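Local coordinates for phosphatidylinositol transfer protein SFH5 (Saccharomyces cerevisiae, PDB 6W32) that binds heme b and transfers phosphatidylinositol between membranes, regulates phosphoinositide homeostasis at the plasma membrane and may act in organic oxidant-induced stress responses, at residues 198-209 and 234-243; 21-32 and 82-90. All coordinates share one frame; numbering follows the deposited sequence.

How the contacts relate
The two contacts follow one another along the chain: contact 2 is complete before contact 1 begins. Contact 2 joins helix 16-36 to the start of helix 82-98 in the N-terminal helical part of the protein. Contact 1 lies within the CRAL-TRIO domain, where helix 195-211 meets the chain running from helix 229-236 into helix 241-244. They share no helix or strand. Their centres are about 26 Å apart, and their nearest atoms stay about 7 Å from each other without touching. Contact 1 forms part of the heme pocket, whereas contact 2 takes no part in it and packs two helices of the N-terminal part side by side.

Contact 1: residues 198-209 and 234-243; sequences KNCSKTVIGIFQ and LIKKFVDETT. With HEM (protoporphyrin IX containing Fe), chain D.
Gln209 ties its helix to the N-terminal end of helix 241-244 and the residue just before it, using both ends of its carboxamide. Its OE1 accepts from Asp240 N at 3.0 Å, and the N-H points almost straight at the oxygen (167°), although the donor stands above the carbonyl plane. NE2 of Gln209 donates to Thr243 OG1 at 3.2 Å along a more bent path, tilted out of the amide plane. A bend at chi2 (-58°) curls the chain so that the amide can serve both partners. Thr243 OG1 in turn donates to Asp240 OD1, which also receives Thr243 N at 2.9 Å. Asp240 thus acts as N-cap of helix 241-244, its carboxylate oxygen taking two donors from one threonine while its own N-H is spent on Gln209.

The rest of the contact is apolar. Ile205 sends CG2 against Val239 CG1, 3.6 Å away, and its CD1 against Ile235 CG2. Nearer the surface the aliphatic chain of Lys202 lies over one face of the Phe238 ring, a CH-pi contact with CG 3.8 Å from the centroid.

Ile205, Ile235 and Val239 also line the heme pocket: Ile235 CG2 is 3.5 Å from heme C3D, and Val239 CG1 packs against a propionate. Val204 CG1 reaches the other propionate arm, 3.4 Å from heme CBA. Outside the two segments, the heme is hydrogen-bonded to Tyr138, Arg158 and Lys219, while Tyr185 is the proximal ligand of its iron.

Helix 195-211 is the helix of a beta-alpha-beta crossover joining the parallel neighbours 179-184 and 216-222 of the mixed sheet, and the 234-243 segment belongs to the next connection, leading to edge strand 247-250. Thr203, Val204 and Ile207 meanwhile pack on helix 151-166.

Contact 2: residues 21-32 and 82-90; sequences VFDKLKKAIPGI and YSTIVQNLI
Lys24 NZ stands over the ring of Tyr82, 4.2 Å from its centroid and 16° off the normal, in a cation-pi contact. The lysine chain, with CG anti to the backbone N (chi1 -172°) and extended beyond it, runs across that face, and its CD makes a CH-pi contact 3.6 Å from the centroid. Val86 CG1, from the tyrosine's own helix, lies against the opposite face. The ring edge meets the backbone of helix 16-36 near Leu25 N, and Tyr82 OH lies beside the methyl of Ala28. Tyr82 is therefore a knob in a hole formed by Val21, Lys24, Leu25 and Ala28.

Farther along, aliphatic branches fill the seam. Leu25 CD1 touches both Ile85 CG2 and Val86 CG1, the latter 3.9 Å away. Ile32 continues the row, placing CD1 3.7 Å from Val86 CG1 and CG2 against Ile90 CD1. Ile29 CG1 reaches Leu89 CD2 more loosely, at 4.2 Å. The two helix segments run roughly parallel, crossing at -33° with axes 10.8 Å apart. Helix 64-77 packs with both in the N-terminal helical region, which precedes the strands of the mixed sheet: Leu25 and Ile29 touch Thr71, and Lys26 forms salt bridges with Glu64 and Asp68.

With no hydrogen bond spanning the two segments, their cohesion rests on apolar burial, supplemented at one end by a lysine whose charge is probably eased by the tyrosine ring.

Contact 1: residues 198-209 and 234-243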
loop_
_atom_site.group_PDB
_atom_site.type_symbol
_atom_site.label_atom_id
_atom_site.label_comp_id
_atom_site.label_asym_id
_atom_site.label_seq_id
_atom_site.Cartn_x
_atom_site.Cartn_y
_atom_site.Cartn_z
ATOM N N LYS A 198 -6.296 -18.094 -5.427
ATOM C CA LYS A 198 -5.295 -17.712 -6.413
ATOM C C LYS A 198 -5.717 -16.440 -7.128
ATOM O O LYS A 198 -4.892 -15.557 -7.387
ATOM C CB LYS A 198 -5.059 -18.859 -7.402
ATOM C CG LYS A 198 -4.477 -20.122 -6.717
ATOM C CD LYS A 198 -3.559 -20.986 -7.585
ATOM C CE LYS A 198 -3.008 -22.183 -6.793
ATOM N NZ LYS A 198 -2.417 -23.244 -7.698
ATOM N N ASN A 199 -7.026 -16.296 -7.364
ATOM C CA ASN A 199 -7.563 -15.229 -8.194
ATOM C C ASN A 199 -7.571 -13.888 -7.462
ATOM O O ASN A 199 -7.231 -12.851 -8.049
ATOM C CB ASN A 199 -8.961 -15.621 -8.656
ATOM C CG ASN A 199 -9.425 -14.805 -9.841
ATOM O OD1 ASN A 199 -10.338 -13.976 -9.736
ATOM N ND2 ASN A 199 -8.776 -15.012 -10.981
ATOM N N CYS A 200 -7.942 -13.877 -6.180
ATOM C CA CYS A 200 -7.831 -12.637 -5.417
ATOM C C CYS A 200 -6.379 -12.190 -5.265
ATOM O O CYS A 200 -6.059 -11.020 -5.524
ATOM C CB CYS A 200 -8.488 -12.780 -4.047
ATOM S SG CYS A 200 -10.238 -13.245 -4.069
ATOM N N SER A 201 -5.498 -13.096 -4.811
ATOM C CA SER A 201 -4.064 -12.824 -4.733
ATOM C C SER A 201 -3.515 -12.149 -5.977
ATOM O O SER A 201 -2.954 -11.049 -5.916
ATOM C CB SER A 201 -3.291 -14.119 -4.506
ATOM O OG SER A 201 -3.045 -14.332 -3.125
ATOM N N LYS A 202 -3.662 -12.820 -7.118
ATOM C CA LYS A 202 -3.073 -12.310 -8.343
ATOM C C LYS A 202 -3.649 -10.953 -8.706
ATOM O O LYS A 202 -2.914 -10.071 -9.181
ATOM C CB LYS A 202 -3.263 -13.334 -9.456
ATOM C CG LYS A 202 -2.460 -14.629 -9.197
ATOM C CD LYS A 202 -2.865 -15.825 -10.068
ATOM C CE LYS A 202 -2.799 -15.515 -11.562
ATOM N NZ LYS A 202 -2.928 -16.762 -12.398
ATOM N N THR A 203 -4.937 -10.740 -8.427
ATOM C CA THR A 203 -5.587 -9.476 -8.770
ATOM C C THR A 203 -5.034 -8.338 -7.939
ATOM O O THR A 203 -4.531 -7.346 -8.475
ATOM C CB THR A 203 -7.099 -9.579 -8.566
ATOM O OG1 THR A 203 -7.606 -10.712 -9.283
ATOM C CG2 THR A 203 -7.766 -8.330 -9.063
ATOM N N VAL A 204 -5.137 -8.454 -6.615
ATOM C CA VAL A 204 -4.546 -7.441 -5.742
ATOM C C VAL A 204 -3.074 -7.247 -6.082
ATOM O O VAL A 204 -2.623 -6.109 -6.270
ATOM C CB VAL A 204 -4.750 -7.817 -4.264
ATOM C CG1 VAL A 204 -4.067 -6.827 -3.370
ATOM C CG2 VAL A 204 -6.228 -7.856 -3.965
ATOM N N ILE A 205 -2.315 -8.353 -6.222
ATOM C CA ILE A 205 -0.881 -8.230 -6.518
ATOM C C ILE A 205 -0.646 -7.330 -7.722
ATOM O O ILE A 205 0.214 -6.432 -7.682
ATOM C CB ILE A 205 -0.222 -9.605 -6.724
ATOM C CG1 ILE A 205 -0.032 -10.301 -5.368
ATOM C CG2 ILE A 205 1.168 -9.406 -7.288
ATOM C CD1 ILE A 205 0.188 -11.744 -5.467
ATOM N N GLY A 206 -1.415 -7.556 -8.814
ATOM C CA GLY A 206 -1.267 -6.728 -10.000
ATOM C C GLY A 206 -1.465 -5.254 -9.707
ATOM O O GLY A 206 -0.792 -4.385 -10.273
ATOM N N ILE A 207 -2.350 -4.945 -8.782
ATOM C CA ILE A 207 -2.621 -3.549 -8.523
ATOM C C ILE A 207 -1.477 -2.921 -7.760
ATOM O O ILE A 207 -0.940 -1.891 -8.171
ATOM C CB ILE A 207 -3.956 -3.418 -7.793
ATOM C CG1 ILE A 207 -5.071 -3.620 -8.811
ATOM C CG2 ILE A 207 -4.020 -2.102 -7.060
ATOM C CD1 ILE A 207 -6.347 -3.922 -8.170
ATOM N N PHE A 208 -1.068 -3.556 -6.657
ATOM C CA PHE A 208 0.134 -3.142 -5.914
ATOM C C PHE A 208 1.333 -2.966 -6.839
ATOM O O PHE A 208 1.996 -1.921 -6.819
ATOM C CB PHE A 208 0.461 -4.160 -4.819
ATOM C CG PHE A 208 -0.551 -4.214 -3.699
ATOM C CD1 PHE A 208 -1.580 -3.280 -3.606
ATOM C CD2 PHE A 208 -0.482 -5.208 -2.749
ATOM C CE1 PHE A 208 -2.503 -3.344 -2.562
ATOM C CE2 PHE A 208 -1.410 -5.288 -1.718
ATOM C CZ PHE A 208 -2.419 -4.364 -1.622
ATOM N N GLN A 209 1.596 -3.961 -7.689
ATOM C CA GLN A 209 2.707 -3.853 -8.633
ATOM C C GLN A 209 2.528 -2.685 -9.609
ATOM O O GLN A 209 3.447 -1.882 -9.802
ATOM C CB GLN A 209 2.869 -5.160 -9.388
ATOM C CG GLN A 209 3.420 -6.311 -8.554
ATOM C CD GLN A 209 4.793 -6.022 -7.909
ATOM O OE1 GLN A 209 5.836 -6.180 -8.551
ATOM N NE2 GLN A 209 4.785 -5.595 -6.635
ATOM N N LEU A 234 5.019 -20.342 -6.563
ATOM C CA LEU A 234 4.122 -19.987 -7.662
ATOM C C LEU A 234 3.674 -18.537 -7.570
ATOM O O LEU A 234 3.656 -17.841 -8.584
ATOM C CB LEU A 234 2.918 -20.935 -7.733
ATOM C CG LEU A 234 1.694 -20.825 -6.830
ATOM C CD1 LEU A 234 0.746 -19.813 -7.371
ATOM C CD2 LEU A 234 1.008 -22.194 -6.717
ATOM N N ILE A 235 3.339 -18.049 -6.370
ATOM C CA ILE A 235 2.871 -16.666 -6.252
ATOM C C ILE A 235 3.971 -15.687 -6.666
ATOM O O ILE A 235 3.738 -14.774 -7.466
ATOM C CB ILE A 235 2.367 -16.381 -4.828
ATOM C CG1 ILE A 235 1.103 -17.193 -4.538
ATOM C CG2 ILE A 235 2.094 -14.897 -4.675
ATOM C CD1 ILE A 235 0.209 -16.608 -3.420
ATOM N N LYS A 236 5.193 -15.882 -6.145
ATOM C CA LYS A 236 6.319 -14.985 -6.414
ATOM C C LYS A 236 6.511 -14.688 -7.893
ATOM O O LYS A 236 7.088 -13.654 -8.245
ATOM C CB LYS A 236 7.613 -15.591 -5.890
ATOM C CG LYS A 236 7.902 -15.342 -4.446
ATOM C CD LYS A 236 9.338 -15.720 -4.074
ATOM C CE LYS A 236 9.761 -16.984 -4.756
ATOM N NZ LYS A 236 10.700 -17.708 -3.872
ATOM N N LYS A 237 6.086 -15.589 -8.775
ATOM C CA LYS A 237 6.230 -15.306 -10.201
ATOM C C LYS A 237 5.328 -14.169 -10.688
ATOM O O LYS A 237 5.403 -13.821 -11.870
ATOM C CB LYS A 237 5.948 -16.566 -11.022
ATOM C CG LYS A 237 6.937 -17.682 -10.811
ATOM C CD LYS A 237 6.263 -19.035 -10.917
ATOM C CE LYS A 237 7.222 -20.092 -11.475
ATOM N NZ LYS A 237 6.566 -21.447 -11.590
ATOM N N PHE A 238 4.497 -13.589 -9.828
ATOM C CA PHE A 238 3.706 -12.418 -10.163
ATOM C C PHE A 238 4.248 -11.106 -9.594
ATOM O O PHE A 238 3.588 -10.075 -9.756
ATOM C CB PHE A 238 2.259 -12.617 -9.686
ATOM C CG PHE A 238 1.598 -13.820 -10.269
ATOM C CD1 PHE A 238 1.410 -13.936 -11.632
ATOM C CD2 PHE A 238 1.181 -14.855 -9.450
ATOM C CE1 PHE A 238 0.812 -15.055 -12.164
ATOM C CE2 PHE A 238 0.569 -15.982 -9.979
ATOM C CZ PHE A 238 0.395 -16.086 -11.338
ATOM N N VAL A 239 5.407 -11.095 -8.927
ATOM C CA VAL A 239 5.981 -9.845 -8.433
ATOM C C VAL A 239 7.383 -9.672 -8.991
ATOM O O VAL A 239 8.072 -10.648 -9.339
ATOM C CB VAL A 239 6.023 -9.748 -6.897
ATOM C CG1 VAL A 239 4.658 -9.777 -6.348
ATOM C CG2 VAL A 239 6.788 -10.909 -6.315
ATOM N N ASP A 240 7.816 -8.407 -9.040
ATOM C CA ASP A 240 9.151 -8.106 -9.531
ATOM C C ASP A 240 10.247 -8.323 -8.460
ATOM O O ASP A 240 10.016 -8.257 -7.235
ATOM C CB ASP A 240 9.207 -6.686 -10.088
ATOM C CG ASP A 240 8.932 -5.594 -9.039
ATOM O OD1 ASP A 240 8.675 -5.906 -7.847
ATOM O OD2 ASP A 240 8.975 -4.392 -9.436
ATOM N N GLU A 241 11.454 -8.613 -8.957
ATOM C CA GLU A 241 12.650 -8.761 -8.153
ATOM C C GLU A 241 12.741 -7.676 -7.089
ATOM O O GLU A 241 13.088 -7.960 -5.937
ATOM C CB GLU A 241 13.887 -8.743 -9.048
ATOM C CG GLU A 241 14.227 -7.358 -9.638
ATOM C CD GLU A 241 13.014 -6.657 -10.343
ATOM O OE1 GLU A 241 12.857 -5.399 -10.216
ATOM O OE2 GLU A 241 12.221 -7.375 -11.024
ATOM N N THR A 242 12.403 -6.440 -7.434
ATOM C CA THR A 242 12.530 -5.384 -6.443
ATOM C C THR A 242 11.641 -5.679 -5.247
ATOM O O THR A 242 12.110 -5.662 -4.106
ATOM C CB THR A 242 12.225 -4.012 -7.048
ATOM O OG1 THR A 242 13.181 -3.719 -8.084
ATOM C CG2 THR A 242 12.277 -2.923 -5.958
ATOM N N THR A 243 10.371 -6.014 -5.464
ATOM C CA THR A 243 9.659 -6.245 -4.216
ATOM C C THR A 243 9.901 -7.652 -3.686
ATOM O O THR A 243 9.861 -7.835 -2.473
ATOM C CB THR A 243 8.142 -5.903 -4.294
ATOM O OG1 THR A 243 7.469 -6.690 -5.262
ATOM C CG2 THR A 243 7.934 -4.393 -4.590
HETATM C CHA HEM D . -0.172 -12.414 -1.633
HETATM C CHB HEM D . -4.215 -14.258 0.171
HETATM C CHC HEM D . -1.783 -18.231 1.466
HETATM C CHD HEM D . 2.400 -16.147 0.087
HETATM C C1A HEM D . -1.473 -12.584 -1.241
HETATM C C2A HEM D . -2.511 -11.641 -1.533
HETATM C C3A HEM D . -3.670 -12.148 -1.067
HETATM C C4A HEM D . -3.343 -13.422 -0.448
HETATM C CMA HEM D . -5.110 -11.578 -1.084
HETATM C CAA HEM D . -2.172 -10.376 -2.339
HETATM C CBA HEM D . -2.131 -9.050 -1.617
HETATM C CGA HEM D . -2.270 -9.062 -0.142
HETATM O O1A HEM D . -3.456 -9.308 0.243
HETATM O O2A HEM D . -1.588 -8.120 0.381
HETATM C C1B HEM D . -3.927 -15.513 0.624
HETATM C C2B HEM D . -4.893 -16.437 1.146
HETATM C C3B HEM D . -4.238 -17.542 1.508
HETATM C C4B HEM D . -2.817 -17.351 1.221
HETATM C CMB HEM D . -6.401 -16.124 1.249
HETATM C CAB HEM D . -4.855 -18.805 2.149
HETATM C CBB HEM D . -4.636 -20.012 1.660
HETATM C C1C HEM D . -0.431 -18.053 1.238
HETATM C C2C HEM D . 0.687 -18.985 1.506
HETATM C C3C HEM D . 1.840 -18.395 1.116
HETATM C C4C HEM D . 1.508 -17.077 0.596
HETATM C CMC HEM D . 0.572 -20.397 2.140
HETATM C CAC HEM D . 3.272 -18.987 1.222
HETATM C CBC HEM D . 4.321 -18.240 1.640
HETATM C C1D HEM D . 2.110 -14.974 -0.554
HETATM C C2D HEM D . 3.041 -14.112 -1.241
HETATM C C3D HEM D . 2.191 -12.964 -1.793
HETATM C C4D HEM D . 0.863 -13.249 -1.371
HETATM C CMD HEM D . 4.555 -14.266 -1.409
HETATM C CAD HEM D . 2.580 -11.705 -2.577
HETATM C CBD HEM D . 2.443 -10.525 -1.607
HETATM C CGD HEM D . 2.929 -9.280 -2.306
HETATM O O1D HEM D . 2.754 -8.156 -1.728
HETATM O O2D HEM D . 3.246 -9.393 -3.539
HETATM N NA HEM D . -2.004 -13.665 -0.596
HETATM N NB HEM D . -2.678 -16.096 0.680
HETATM N NC HEM D . 0.136 -16.957 0.691
HETATM N ND HEM D . 0.816 -14.431 -0.671
HETATM FE FE HEM D . -0.916 -15.245 0.126
#

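Contact 2: residues 21-32 and 82-90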
loop_
_atom_site.group_PDB
_atom_site.type_symbol
_atom_site.label_atom_id
_atom_site.label_comp_id
_atom_site.label_asym_id
_atom_site.label_seq_id
_atom_site.Cartn_x
_atom_site.Cartn_y
_atom_site.Cartn_z
ATOM N N VAL A 21 16.038 14.123 -15.651
ATOM C CA VAL A 21 14.691 13.642 -15.901
ATOM C C VAL A 21 13.783 13.981 -14.737
ATOM O O VAL A 21 12.568 14.090 -14.914
ATOM C CB VAL A 21 14.576 12.147 -16.210
ATOM C CG1 VAL A 21 15.617 11.736 -17.158
ATOM C CG2 VAL A 21 14.593 11.373 -14.979
ATOM N N PHE A 22 14.314 14.205 -13.550
ATOM C CA PHE A 22 13.431 14.724 -12.521
ATOM C C PHE A 22 13.006 16.141 -12.868
ATOM O O PHE A 22 11.812 16.461 -12.873
ATOM C CB PHE A 22 14.121 14.663 -11.183
ATOM C CG PHE A 22 13.340 15.230 -10.085
ATOM C CD1 PHE A 22 13.509 16.551 -9.722
ATOM C CD2 PHE A 22 12.491 14.435 -9.362
ATOM C CE1 PHE A 22 12.817 17.077 -8.684
ATOM C CE2 PHE A 22 11.792 14.952 -8.314
ATOM C CZ PHE A 22 11.948 16.279 -7.979
ATOM N N ASP A 23 13.971 16.991 -13.221
ATOM C CA ASP A 23 13.645 18.378 -13.538
ATOM C C ASP A 23 12.646 18.468 -14.688
ATOM O O ASP A 23 11.719 19.278 -14.643
ATOM C CB ASP A 23 14.916 19.163 -13.863
ATOM C CG ASP A 23 15.837 19.332 -12.638
ATOM O OD1 ASP A 23 15.464 18.896 -11.513
ATOM O OD2 ASP A 23 16.953 19.891 -12.798
ATOM N N LYS A 24 12.801 17.636 -15.716
ATOM C CA LYS A 24 11.854 17.660 -16.826
ATOM C C LYS A 24 10.477 17.206 -16.367
ATOM O O LYS A 24 9.493 17.938 -16.517
ATOM C CB LYS A 24 12.362 16.776 -17.956
ATOM C CG LYS A 24 11.604 16.816 -19.255
ATOM C CD LYS A 24 12.066 15.651 -20.109
ATOM C CE LYS A 24 11.832 15.822 -21.597
ATOM N NZ LYS A 24 12.418 14.635 -22.351
ATOM N N LEU A 25 10.398 16.029 -15.746
ATOM C CA LEU A 25 9.107 15.503 -15.294
ATOM C C LEU A 25 8.357 16.468 -14.381
ATOM O O LEU A 25 7.137 16.574 -14.462
ATOM C CB LEU A 25 9.296 14.192 -14.555
ATOM C CG LEU A 25 7.922 13.568 -14.421
ATOM C CD1 LEU A 25 8.062 12.184 -14.891
ATOM C CD2 LEU A 25 7.462 13.600 -12.999
ATOM N N LYS A 26 9.050 17.115 -13.451
ATOM C CA LYS A 26 8.374 18.037 -12.540
ATOM C C LYS A 26 7.677 19.151 -13.314
ATOM O O LYS A 26 6.568 19.580 -12.958
ATOM C CB LYS A 26 9.392 18.605 -11.535
ATOM C CG LYS A 26 8.855 19.689 -10.632
ATOM C CD LYS A 26 9.676 19.885 -9.355
ATOM C CE LYS A 26 9.544 21.331 -8.876
ATOM N NZ LYS A 26 9.482 21.442 -7.409
ATOM N N LYS A 27 8.305 19.616 -14.393
ATOM C CA LYS A 27 7.708 20.693 -15.163
ATOM C C LYS A 27 6.695 20.175 -16.170
ATOM O O LYS A 27 5.818 20.924 -16.586
ATOM C CB LYS A 27 8.801 21.533 -15.860
ATOM C CG LYS A 27 9.632 22.356 -14.848
ATOM C CD LYS A 27 8.854 22.544 -13.482
ATOM C CE LYS A 27 9.640 23.234 -12.337
ATOM N NZ LYS A 27 8.790 24.218 -11.553
ATOM N N ALA A 28 6.777 18.912 -16.558
ATOM C CA ALA A 28 5.816 18.401 -17.519
ATOM C C ALA A 28 4.494 18.036 -16.871
ATOM O O ALA A 28 3.523 17.772 -17.596
ATOM C CB ALA A 28 6.373 17.176 -18.246
ATOM N N ILE A 29 4.425 18.030 -15.534
ATOM C CA ILE A 29 3.267 17.446 -14.853
ATOM C C ILE A 29 1.967 18.195 -15.176
ATOM O O ILE A 29 0.980 17.534 -15.527
ATOM C CB ILE A 29 3.528 17.321 -13.357
ATOM C CG1 ILE A 29 4.194 15.968 -13.035
ATOM C CG2 ILE A 29 2.232 17.483 -12.596
ATOM C CD1 ILE A 29 4.904 15.929 -11.704
ATOM N N PRO A 30 1.906 19.536 -15.083
ATOM C CA PRO A 30 0.668 20.234 -15.457
ATOM C C PRO A 30 0.063 19.801 -16.794
ATOM O O PRO A 30 -1.066 19.305 -16.836
ATOM C CB PRO A 30 1.128 21.693 -15.479
ATOM C CG PRO A 30 2.105 21.748 -14.332
ATOM C CD PRO A 30 2.875 20.478 -14.492
ATOM N N GLY A 31 0.819 19.927 -17.878
ATOM C CA GLY A 31 0.326 19.461 -19.159
ATOM C C GLY A 31 -0.031 17.985 -19.160
ATOM O O GLY A 31 -1.073 17.593 -19.694
ATOM N N ILE A 32 0.821 17.139 -18.568
ATOM C CA ILE A 32 0.525 15.702 -18.543
ATOM C C ILE A 32 -0.845 15.456 -17.925
ATOM O O ILE A 32 -1.691 14.744 -18.483
ATOM C CB ILE A 32 1.601 14.928 -17.767
ATOM C CG1 ILE A 32 2.927 14.876 -18.518
ATOM C CG2 ILE A 32 1.136 13.517 -17.530
ATOM C CD1 ILE A 32 3.915 14.002 -17.829
ATOM N N TYR A 82 12.631 8.283 -18.645
ATOM C CA TYR A 82 11.598 9.309 -18.662
ATOM C C TYR A 82 10.310 8.790 -19.265
ATOM O O TYR A 82 9.271 8.743 -18.599
ATOM C CB TYR A 82 12.077 10.516 -19.434
ATOM C CG TYR A 82 11.114 11.645 -19.386
ATOM C CD1 TYR A 82 11.121 12.530 -18.327
ATOM C CD2 TYR A 82 10.190 11.831 -20.396
ATOM C CE1 TYR A 82 10.231 13.588 -18.281
ATOM C CE2 TYR A 82 9.312 12.863 -20.359
ATOM C CZ TYR A 82 9.334 13.747 -19.312
ATOM O OH TYR A 82 8.446 14.787 -19.283
ATOM N N SER A 83 10.351 8.396 -20.531
ATOM C CA SER A 83 9.094 8.127 -21.205
ATOM C C SER A 83 8.329 6.996 -20.545
ATOM O O SER A 83 7.101 6.982 -20.628
ATOM C CB SER A 83 9.337 7.828 -22.675
ATOM O OG SER A 83 9.336 6.444 -22.899
ATOM N N THR A 84 9.013 6.085 -19.848
ATOM C CA THR A 84 8.330 5.084 -19.026
ATOM C C THR A 84 7.700 5.704 -17.782
ATOM O O THR A 84 6.634 5.269 -17.330
ATOM C CB THR A 84 9.315 3.995 -18.604
ATOM O OG1 THR A 84 9.808 3.337 -19.768
ATOM C CG2 THR A 84 8.641 2.954 -17.705
ATOM N N ILE A 85 8.361 6.690 -17.184
ATOM C CA ILE A 85 7.796 7.293 -15.982
ATOM C C ILE A 85 6.459 7.930 -16.287
ATOM O O ILE A 85 5.446 7.610 -15.656
ATOM C CB ILE A 85 8.743 8.327 -15.370
ATOM C CG1 ILE A 85 10.061 7.664 -14.955
ATOM C CG2 ILE A 85 7.991 8.988 -14.213
ATOM C CD1 ILE A 85 11.231 8.647 -14.721
ATOM N N VAL A 86 6.424 8.836 -17.270
ATOM C CA VAL A 86 5.161 9.516 -17.560
ATOM C C VAL A 86 4.074 8.505 -17.927
ATOM O O VAL A 86 2.951 8.594 -17.428
ATOM C CB VAL A 86 5.319 10.597 -18.651
ATOM C CG1 VAL A 86 6.559 11.450 -18.384
ATOM C CG2 VAL A 86 5.292 10.040 -20.024
ATOM N N GLN A 87 4.385 7.504 -18.760
ATOM C CA GLN A 87 3.320 6.593 -19.151
ATOM C C GLN A 87 2.677 5.933 -17.936
ATOM O O GLN A 87 1.461 5.725 -17.924
ATOM C CB GLN A 87 3.838 5.563 -20.122
ATOM C CG GLN A 87 2.756 4.551 -20.550
ATOM C CD GLN A 87 1.556 5.198 -21.314
ATOM O OE1 GLN A 87 1.735 6.126 -22.122
ATOM N NE2 GLN A 87 0.337 4.687 -21.062
ATOM N N ASN A 88 3.461 5.625 -16.882
ATOM C CA ASN A 88 2.883 4.961 -15.707
ATOM C C ASN A 88 2.265 5.958 -14.748
ATOM O O ASN A 88 1.344 5.611 -13.997
ATOM C CB ASN A 88 3.935 4.179 -14.928
ATOM C CG ASN A 88 4.492 3.056 -15.688
ATOM O OD1 ASN A 88 4.195 1.887 -15.412
ATOM N ND2 ASN A 88 5.339 3.382 -16.656
ATOM N N LEU A 89 2.817 7.169 -14.704
ATOM C CA LEU A 89 2.135 8.249 -14.009
ATOM C C LEU A 89 0.720 8.468 -14.594
ATOM O O LEU A 89 -0.243 8.704 -13.845
ATOM C CB LEU A 89 2.988 9.519 -14.068
ATOM C CG LEU A 89 2.306 10.716 -13.433
ATOM C CD1 LEU A 89 1.902 10.428 -12.020
ATOM C CD2 LEU A 89 3.148 11.960 -13.479
ATOM N N ILE A 90 0.558 8.340 -15.919
ATOM C CA ILE A 90 -0.786 8.382 -16.465
ATOM C C ILE A 90 -1.578 7.193 -15.967
ATOM O O ILE A 90 -2.692 7.341 -15.450
ATOM C CB ILE A 90 -0.790 8.423 -18.002
ATOM C CG1 ILE A 90 0.142 9.499 -18.557
ATOM C CG2 ILE A 90 -2.221 8.685 -18.476
ATOM C CD1 ILE A 90 -0.510 10.744 -18.752
#